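Local coordinates for protein cellulase (Xanthomonas axonopodis pv. citri, PDB 5HOS) that probably hydrolyses internal beta-1,4-glucosidic bonds of cellulose, acting as an endo-glucanase of glycosyl hydrolase family 5, at residues 91-96 and 143-148; 138-143 and 176-181. All blocks are in the same frame, centred on the assembly; numbering follows the deposited sequence.

Contact 1 (91-96 and 143-148); sequences AQLALI and AIAFKS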
ATOM      1  N   ALA A  91     -14.460  12.649  12.798  1.00 18.57           N
ATOM      2  CA  ALA A  91     -13.238  13.426  12.556  1.00 18.55           C
ATOM      3  C   ALA A  91     -12.228  12.696  11.663  1.00 18.66           C
ATOM      4  O   ALA A  91     -11.633  13.301  10.769  1.00 18.23           O
ATOM      5  CB  ALA A  91     -12.577  13.825  13.872  1.00 19.47           C
ATOM      6  N   GLN A  92     -12.038  11.399  11.904  1.00 18.58           N
ATOM      7  CA  GLN A  92     -11.056  10.628  11.146  1.00 18.03           C
ATOM      8  C   GLN A  92     -11.526  10.496   9.698  1.00 17.31           C
ATOM      9  O   GLN A  92     -10.727  10.642   8.767  1.00 16.81           O
ATOM     10  CB  GLN A  92     -10.819   9.253  11.779  1.00 19.65           C
ATOM     11  CG  GLN A  92      -9.503   8.589  11.370  1.00 19.81           C
ATOM     12  CD  GLN A  92      -8.244   9.203  11.970  1.00 20.23           C
ATOM     13  OE1 GLN A  92      -7.150   8.982  11.451  1.00 18.99           O
ATOM     14  NE2 GLN A  92      -8.379   9.956  13.055  1.00 21.19           N
ATOM     15  N   LEU A  93     -12.822  10.250   9.512  1.00 16.28           N
ATOM     16  CA  LEU A  93     -13.387  10.204   8.163  1.00 16.79           C
ATOM     17  C   LEU A  93     -13.228  11.541   7.434  1.00 16.65           C
ATOM     18  O   LEU A  93     -12.851  11.562   6.262  1.00 17.38           O
ATOM     19  CB  LEU A  93     -14.850   9.777   8.185  1.00 17.52           C
ATOM     20  CG  LEU A  93     -15.538   9.643   6.815  1.00 19.14           C
ATOM     21  CD1 LEU A  93     -14.784   8.705   5.879  1.00 20.30           C
ATOM     22  CD2 LEU A  93     -16.972   9.175   7.025  1.00 20.61           C
ATOM     23  N   ALA A  94     -13.493  12.648   8.123  1.00 16.86           N
ATOM     24  CA  ALA A  94     -13.274  13.983   7.536  1.00 17.21           C
ATOM     25  C   ALA A  94     -11.802  14.233   7.195  1.00 16.46           C
ATOM     26  O   ALA A  94     -11.509  14.846   6.181  1.00 16.05           O
ATOM     27  CB  ALA A  94     -13.806  15.077   8.450  1.00 17.66           C
ATOM     28  N   LEU A  95     -10.873  13.747   8.022  1.00 16.98           N
ATOM     29  CA  LEU A  95      -9.444  13.845   7.683  1.00 17.66           C
ATOM     30  C   LEU A  95      -9.111  13.114   6.393  1.00 16.16           C
ATOM     31  O   LEU A  95      -8.376  13.633   5.571  1.00 15.86           O
ATOM     32  CB  LEU A  95      -8.546  13.348   8.818  1.00 18.87           C
ATOM     33  CG  LEU A  95      -8.472  14.325   9.985  1.00 20.85           C
ATOM     34  CD1 LEU A  95      -8.050  13.612  11.263  1.00 21.30           C
ATOM     35  CD2 LEU A  95      -7.536  15.480   9.659  1.00 17.43           C
ATOM     36  N   ILE A  96      -9.664  11.922   6.216  1.00 16.92           N
ATOM     37  CA  ILE A  96      -9.440  11.153   4.987  1.00 17.76           C
ATOM     38  C   ILE A  96     -10.103  11.875   3.812  1.00 16.37           C
ATOM     39  O   ILE A  96      -9.509  11.973   2.749  1.00 15.47           O
ATOM     40  CB  ILE A  96      -9.915   9.686   5.108  1.00 18.05           C
ATOM     41  CG1 ILE A  96      -9.106   8.966   6.197  1.00 17.42           C
ATOM     42  CG2 ILE A  96      -9.752   8.942   3.783  1.00 18.01           C
ATOM     43  CD1 ILE A  96      -9.704   7.646   6.648  1.00 18.43           C
ATOM     44  N   ALA A 143     -16.492   1.800   1.639  1.00 17.80           N
ATOM     45  CA  ALA A 143     -16.966   1.738   0.262  1.00 17.85           C
ATOM     46  C   ALA A 143     -18.113   2.717   0.041  1.00 18.78           C
ATOM     47  O   ALA A 143     -18.145   3.397  -0.985  1.00 18.66           O
ATOM     48  CB  ALA A 143     -17.388   0.333  -0.113  1.00 20.11           C
ATOM     49  N   ILE A 144     -19.037   2.793   1.004  1.00 17.28           N
ATOM     50  CA  ILE A 144     -20.157   3.734   0.919  1.00 18.83           C
ATOM     51  C   ILE A 144     -19.647   5.180   0.944  1.00 17.59           C
ATOM     52  O   ILE A 144     -20.075   5.991   0.132  1.00 17.46           O
ATOM     53  CB  ILE A 144     -21.221   3.476   2.023  1.00 19.07           C
ATOM     54  CG1 ILE A 144     -21.942   2.145   1.740  1.00 19.43           C
ATOM     55  CG2 ILE A 144     -22.240   4.615   2.091  1.00 19.30           C
ATOM     56  CD1 ILE A 144     -22.686   1.554   2.923  1.00 20.55           C
ATOM     57  N   ALA A 145     -18.738   5.485   1.869  1.00 17.27           N
ATOM     58  CA  ALA A 145     -18.221   6.843   2.023  1.00 18.23           C
ATOM     59  C   ALA A 145     -17.529   7.377   0.770  1.00 16.53           C
ATOM     60  O   ALA A 145     -17.637   8.562   0.482  1.00 17.76           O
ATOM     61  CB  ALA A 145     -17.269   6.925   3.210  1.00 18.48           C
ATOM     62  N   PHE A 146     -16.836   6.500   0.039  1.00 14.89           N
ATOM     63  CA  PHE A 146     -16.091   6.878  -1.163  1.00 16.03           C
ATOM     64  C   PHE A 146     -16.588   6.177  -2.407  1.00 16.72           C
ATOM     65  O   PHE A 146     -15.813   5.969  -3.344  1.00 15.64           O
ATOM     66  CB  PHE A 146     -14.606   6.622  -0.940  1.00 16.45           C
ATOM     67  CG  PHE A 146     -14.036   7.479   0.141  1.00 16.69           C
ATOM     68  CD1 PHE A 146     -13.814   8.837  -0.088  1.00 17.26           C
ATOM     69  CD2 PHE A 146     -13.772   6.956   1.395  1.00 18.05           C
ATOM     70  CE1 PHE A 146     -13.323   9.650   0.913  1.00 17.90           C
ATOM     71  CE2 PHE A 146     -13.272   7.769   2.398  1.00 19.09           C
ATOM     72  CZ  PHE A 146     -13.052   9.111   2.154  1.00 19.00           C
ATOM     73  N   LYS A 147     -17.887   5.870  -2.418  1.00 17.04           N
ATOM     74  CA  LYS A 147     -18.509   5.021  -3.453  1.00 18.54           C
ATOM     75  C   LYS A 147     -18.246   5.523  -4.857  1.00 17.96           C
ATOM     76  O   LYS A 147     -18.720   6.588  -5.249  1.00 19.63           O
ATOM     77  CB  LYS A 147     -20.021   4.900  -3.235  1.00 18.06           C
ATOM     78  CG  LYS A 147     -20.712   3.975  -4.246  1.00 21.00           C
ATOM     79  CD  LYS A 147     -22.181   3.772  -3.912  1.00 25.71           C
ATOM     80  CE  LYS A 147     -22.921   3.119  -5.066  1.00 30.40           C
ATOM     81  NZ  LYS A 147     -24.305   2.734  -4.659  1.00 38.15           N
ATOM     82  N   SER A 148     -17.469   4.740  -5.590  1.00 17.53           N
ATOM     83  CA  SER A 148     -17.203   4.946  -7.005  1.00 17.75           C
ATOM     84  C   SER A 148     -16.510   6.276  -7.332  1.00 18.70           C
ATOM     85  O   SER A 148     -16.576   6.755  -8.454  1.00 21.88           O
ATOM     86  CB  SER A 148     -18.494   4.777  -7.818  1.00 18.30           C
ATOM     87  OG  SER A 148     -19.065   3.517  -7.571  1.00 19.26           O
TER
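Two neighbouring helices on the outside of an alpha/beta barrel meet here through L93 and I96 of helix 90-105, A145, the last residue of helix 132-145, and F146 just after it. The first turns of one helix are thus packed against the end of the other and the residue that follows it, and the phenyl ring of F146 bridges most of the gap. With its CG anti to the carbonyl carbon (chi1 -64°), the ring reaches across to the other helix. F146 CZ lies 3.7 Å from I96 CG2, and the neighbouring F146 CE2 is 4.0 Å from I96 CG2. The two side chains cross at about a right angle, and CG2 is the isoleucine atom that touches the ring. L93 comes from another direction, sliding past the phenylalanine in the opposite sense. Its CB starts out to one side, but CG, turned anti to the backbone N, carries L93 CD1 to 3.9 Å from F146 CE2. L93 CD1 also lies 4.1 Å from A145 CB, which extends the apolar patch.

The setting is the eightfold beta-alpha repeat of a TIM barrel, in which helix 90-105 follows strand 70-75 and helix 132-145 follows strand 109-114. F146 leaves helical geometry just where the chain starts back to strand 152-155, and its side chain also touches V152 and F154 of that strand. The ring therefore joins three elements: two helices and the barrel wall. No hydrogen bond spans the two segments, yet R97, the next residue after I96, supplies a polar complement. It donates from NH1 to the carbonyl oxygen of A145 and forms a cation-pi contact with the F146 ring.

Contact 2 (138-143 and 176-181); sequences LWRRLA and IDTIRK
I179 meets both W139 and A143, packing between two consecutive helices, and each of its branches has a separate task. CB carries two branches; the longer starts at CG1, set anti to the carbonyl carbon (chi1 -71°). I179 CG1 lies 3.8 Å from W139 CB and 3.9 Å from W139 O, close against the backbone of the facing helix. The chain continues extended to CD1, which runs alongside the tryptophan in the same direction. I179 CD1 approaches the indole obliquely, 3.9 Å from W139 CE3, with CG and CD2 of the ring only slightly farther away. The second branch diverges to meet the methyl of the alanine one turn on, I179 CG2 lying 4.0 Å from A143 CB.

The indole itself is held from other directions: L142 CD1 lies over one face, 3.6 Å above the plane of the W139 ring, while NE1 donates to the carbonyl oxygen of L156. Nearer the surface, T178 CG2 packs 3.7 Å from R140 CB. The polar ends of this second pair turn to their own helices, T178 OG1 bonding to A174 O and the R140 guanidinium, in the conformer described, forming a salt bridge with D137.

Between these segments the axes approach to 8.4 Å and cross at -33°, their N-to-C directions running broadly the same way. With I179 also touching I188 of strand 188-191, this is the side-by-side packing of successive helices around the sheet of a TIM barrel.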
ATOM      1  N   LEU A 138     -16.158  -2.678   8.253  1.00 16.12           N
ATOM      2  CA  LEU A 138     -15.253  -1.559   7.930  1.00 18.34           C
ATOM      3  C   LEU A 138     -15.328  -1.219   6.447  1.00 17.93           C
ATOM      4  O   LEU A 138     -15.555  -0.063   6.077  1.00 17.14           O
ATOM      5  CB  LEU A 138     -13.796  -1.882   8.285  1.00 19.36           C
ATOM      6  CG  LEU A 138     -12.727  -0.879   7.809  1.00 20.68           C
ATOM      7  CD1 LEU A 138     -12.879   0.463   8.496  1.00 21.79           C
ATOM      8  CD2 LEU A 138     -11.324  -1.427   8.010  1.00 19.90           C
ATOM      9  N   TRP A 139     -15.117  -2.229   5.607  1.00 16.82           N
ATOM     10  CA  TRP A 139     -15.050  -2.004   4.158  1.00 16.48           C
ATOM     11  C   TRP A 139     -16.389  -1.644   3.524  1.00 17.22           C
ATOM     12  O   TRP A 139     -16.403  -0.910   2.543  1.00 16.22           O
ATOM     13  CB  TRP A 139     -14.321  -3.140   3.421  1.00 16.69           C
ATOM     14  CG  TRP A 139     -12.845  -2.875   3.452  1.00 15.87           C
ATOM     15  CD1 TRP A 139     -11.890  -3.595   4.099  1.00 16.04           C
ATOM     16  CD2 TRP A 139     -12.182  -1.741   2.882  1.00 15.42           C
ATOM     17  NE1 TRP A 139     -10.667  -2.999   3.945  1.00 16.31           N
ATOM     18  CE2 TRP A 139     -10.815  -1.852   3.208  1.00 16.25           C
ATOM     19  CE3 TRP A 139     -12.611  -0.643   2.125  1.00 15.90           C
ATOM     20  CZ2 TRP A 139      -9.861  -0.916   2.777  1.00 16.48           C
ATOM     21  CZ3 TRP A 139     -11.664   0.297   1.700  1.00 16.22           C
ATOM     22  CH2 TRP A 139     -10.304   0.154   2.033  1.00 16.65           C
ATOM     23  N   ARG A 140     -17.495  -2.136   4.084  0.60 17.42           N
ATOM     24  CA  ARG A 140     -18.824  -1.681   3.662  0.60 18.64           C
ATOM     25  C   ARG A 140     -18.946  -0.170   3.857  0.60 17.79           C
ATOM     26  O   ARG A 140     -19.335   0.555   2.938  0.60 17.11           O
ATOM     27  CB  ARG A 140     -19.933  -2.391   4.450  0.60 19.96           C
ATOM     28  CG  ARG A 140     -21.344  -2.089   3.951  0.60 23.00           C
ATOM     29  CD  ARG A 140     -22.416  -2.771   4.788  0.60 26.25           C
ATOM     30  NE  ARG A 140     -22.301  -2.430   6.207  0.60 29.68           N
ATOM     31  CZ  ARG A 140     -22.719  -1.297   6.779  0.60 28.89           C
ATOM     32  NH1 ARG A 140     -23.312  -0.332   6.073  0.60 36.43           N
ATOM     33  NH2 ARG A 140     -22.542  -1.125   8.082  0.60 23.03           N
ATOM     34  N   ARG A 141     -18.593   0.291   5.054  1.00 17.17           N
ATOM     35  CA  ARG A 141     -18.692   1.709   5.411  1.00 18.70           C
ATOM     36  C   ARG A 141     -17.733   2.589   4.617  1.00 17.22           C
ATOM     37  O   ARG A 141     -18.110   3.668   4.198  1.00 16.43           O
ATOM     38  CB  ARG A 141     -18.480   1.901   6.913  1.00 18.40           C
ATOM     39  CG  ARG A 141     -19.582   1.271   7.756  1.00 20.30           C
ATOM     40  CD  ARG A 141     -19.281   1.409   9.235  1.00 21.81           C
ATOM     41  NE  ARG A 141     -20.260   0.745  10.104  1.00 22.86           N
ATOM     42  CZ  ARG A 141     -21.432   1.254  10.489  1.00 24.37           C
ATOM     43  NH1 ARG A 141     -21.848   2.453  10.086  1.00 25.88           N
ATOM     44  NH2 ARG A 141     -22.210   0.539  11.296  1.00 27.58           N
ATOM     45  N   LEU A 142     -16.498   2.127   4.409  1.00 16.52           N
ATOM     46  CA  LEU A 142     -15.545   2.890   3.589  1.00 16.73           C
ATOM     47  C   LEU A 142     -15.995   2.932   2.143  1.00 17.19           C
ATOM     48  O   LEU A 142     -15.878   3.971   1.497  1.00 17.80           O
ATOM     49  CB  LEU A 142     -14.131   2.325   3.658  1.00 16.90           C
ATOM     50  CG  LEU A 142     -13.222   2.885   4.750  1.00 18.45           C
ATOM     51  CD1 LEU A 142     -11.950   2.054   4.802  1.00 20.64           C
ATOM     52  CD2 LEU A 142     -12.885   4.349   4.506  1.00 18.27           C
ATOM     53  N   ALA A 143     -16.492   1.800   1.639  1.00 17.80           N
ATOM     54  CA  ALA A 143     -16.966   1.738   0.262  1.00 17.85           C
ATOM     55  C   ALA A 143     -18.113   2.717   0.041  1.00 18.78           C
ATOM     56  O   ALA A 143     -18.145   3.397  -0.985  1.00 18.66           O
ATOM     57  CB  ALA A 143     -17.388   0.333  -0.113  1.00 20.11           C
ATOM     58  N   ILE A 176     -13.988  -8.068  -0.380  1.00 17.48           N
ATOM     59  CA  ILE A 176     -14.177  -7.704  -1.801  1.00 17.49           C
ATOM     60  C   ILE A 176     -15.658  -7.809  -2.171  1.00 17.25           C
ATOM     61  O   ILE A 176     -16.235  -6.878  -2.746  1.00 16.15           O
ATOM     62  CB  ILE A 176     -13.330  -8.592  -2.743  1.00 17.06           C
ATOM     63  CG1 ILE A 176     -11.835  -8.284  -2.580  1.00 16.65           C
ATOM     64  CG2 ILE A 176     -13.739  -8.440  -4.207  1.00 17.42           C
ATOM     65  CD1 ILE A 176     -10.927  -9.393  -3.068  1.00 18.23           C
ATOM     66  N   ASP A 177     -16.271  -8.933  -1.824  1.00 16.94           N
ATOM     67  CA  ASP A 177     -17.702  -9.137  -2.114  1.00 16.39           C
ATOM     68  C   ASP A 177     -18.577  -8.068  -1.441  1.00 17.25           C
ATOM     69  O   ASP A 177     -19.523  -7.544  -2.053  1.00 18.43           O
ATOM     70  CB  ASP A 177     -18.155 -10.547  -1.703  1.00 17.89           C
ATOM     71  CG  ASP A 177     -17.567 -11.647  -2.589  1.00 20.04           C
ATOM     72  OD1 ASP A 177     -16.947 -11.357  -3.639  1.00 19.51           O
ATOM     73  OD2 ASP A 177     -17.736 -12.831  -2.233  1.00 22.56           O
ATOM     74  N   THR A 178     -18.247  -7.738  -0.194  1.00 16.79           N
ATOM     75  CA  THR A 178     -18.957  -6.706   0.560  1.00 17.52           C
ATOM     76  C   THR A 178     -18.858  -5.342  -0.117  1.00 17.81           C
ATOM     77  O   THR A 178     -19.856  -4.641  -0.261  1.00 19.55           O
ATOM     78  CB  THR A 178     -18.403  -6.618   1.993  1.00 18.05           C
ATOM     79  OG1 THR A 178     -18.578  -7.888   2.638  1.00 18.67           O
ATOM     80  CG2 THR A 178     -19.105  -5.536   2.791  1.00 19.13           C
ATOM     81  N   ILE A 179     -17.649  -4.985  -0.538  1.00 17.35           N
ATOM     82  CA  ILE A 179     -17.425  -3.742  -1.250  1.00 16.73           C
ATOM     83  C   ILE A 179     -18.292  -3.683  -2.505  1.00 17.70           C
ATOM     84  O   ILE A 179     -18.965  -2.678  -2.737  1.00 19.05           O
ATOM     85  CB  ILE A 179     -15.935  -3.530  -1.584  1.00 16.57           C
ATOM     86  CG1 ILE A 179     -15.174  -3.223  -0.288  1.00 15.64           C
ATOM     87  CG2 ILE A 179     -15.743  -2.376  -2.565  1.00 17.72           C
ATOM     88  CD1 ILE A 179     -13.676  -3.382  -0.395  1.00 17.75           C
ATOM     89  N   ARG A 180     -18.283  -4.752  -3.290  1.00 17.22           N
ATOM     90  CA  ARG A 180     -19.049  -4.778  -4.545  1.00 18.08           C
ATOM     91  C   ARG A 180     -20.547  -4.761  -4.326  1.00 19.80           C
ATOM     92  O   ARG A 180     -21.287  -4.188  -5.141  1.00 21.33           O
ATOM     93  CB  ARG A 180     -18.638  -5.967  -5.435  1.00 18.51           C
ATOM     94  CG  ARG A 180     -17.200  -5.932  -5.952  1.00 18.31           C
ATOM     95  CD  ARG A 180     -16.717  -4.532  -6.313  1.00 19.63           C
ATOM     96  NE  ARG A 180     -15.401  -4.550  -6.941  1.00 18.28           N
ATOM     97  CZ  ARG A 180     -14.626  -3.480  -7.092  1.00 17.97           C
ATOM     98  NH1 ARG A 180     -15.033  -2.275  -6.678  1.00 17.36           N
ATOM     99  NH2 ARG A 180     -13.430  -3.612  -7.654  1.00 16.42           N
ATOM    100  N   LYS A 181     -21.005  -5.346  -3.226  1.00 20.03           N
ATOM    101  CA  LYS A 181     -22.431  -5.320  -2.921  1.00 21.79           C
ATOM    102  C   LYS A 181     -22.927  -3.882  -2.640  1.00 21.46           C
ATOM    103  O   LYS A 181     -24.101  -3.599  -2.856  1.00 23.07           O
ATOM    104  CB  LYS A 181     -22.778  -6.291  -1.787  1.00 24.57           C
ATOM    105  CG  LYS A 181     -24.235  -6.717  -1.792  1.00 28.73           C
ATOM    106  CD  LYS A 181     -24.504  -7.928  -0.918  1.00 36.45           C
ATOM    107  CE  LYS A 181     -25.928  -8.423  -1.139  1.00 40.23           C
ATOM    108  NZ  LYS A 181     -26.325  -9.436  -0.126  1.00 44.65           N
TER

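Overall arrangement
Contact 1 and contact 2 are successive joints in the helical layer of one barrel, and helix 132-145 is the member they share. It packs against the preceding helix 90-105 in contact 1 and the following helix 165-181 in contact 2, with A143 in a segment of each. Their centres lie about 12 Å apart, and about 17 and 18 Å from the centre of the chain, placing both in the outer layer. In family 5 enzymes the two catalytic glutamates sit at the carboxyl ends of the fourth and seventh barrel strands, here probably 152-155 and 267-273. F146 touches V152, at the opposite end of strand 152-155, consistent with a scaffold role.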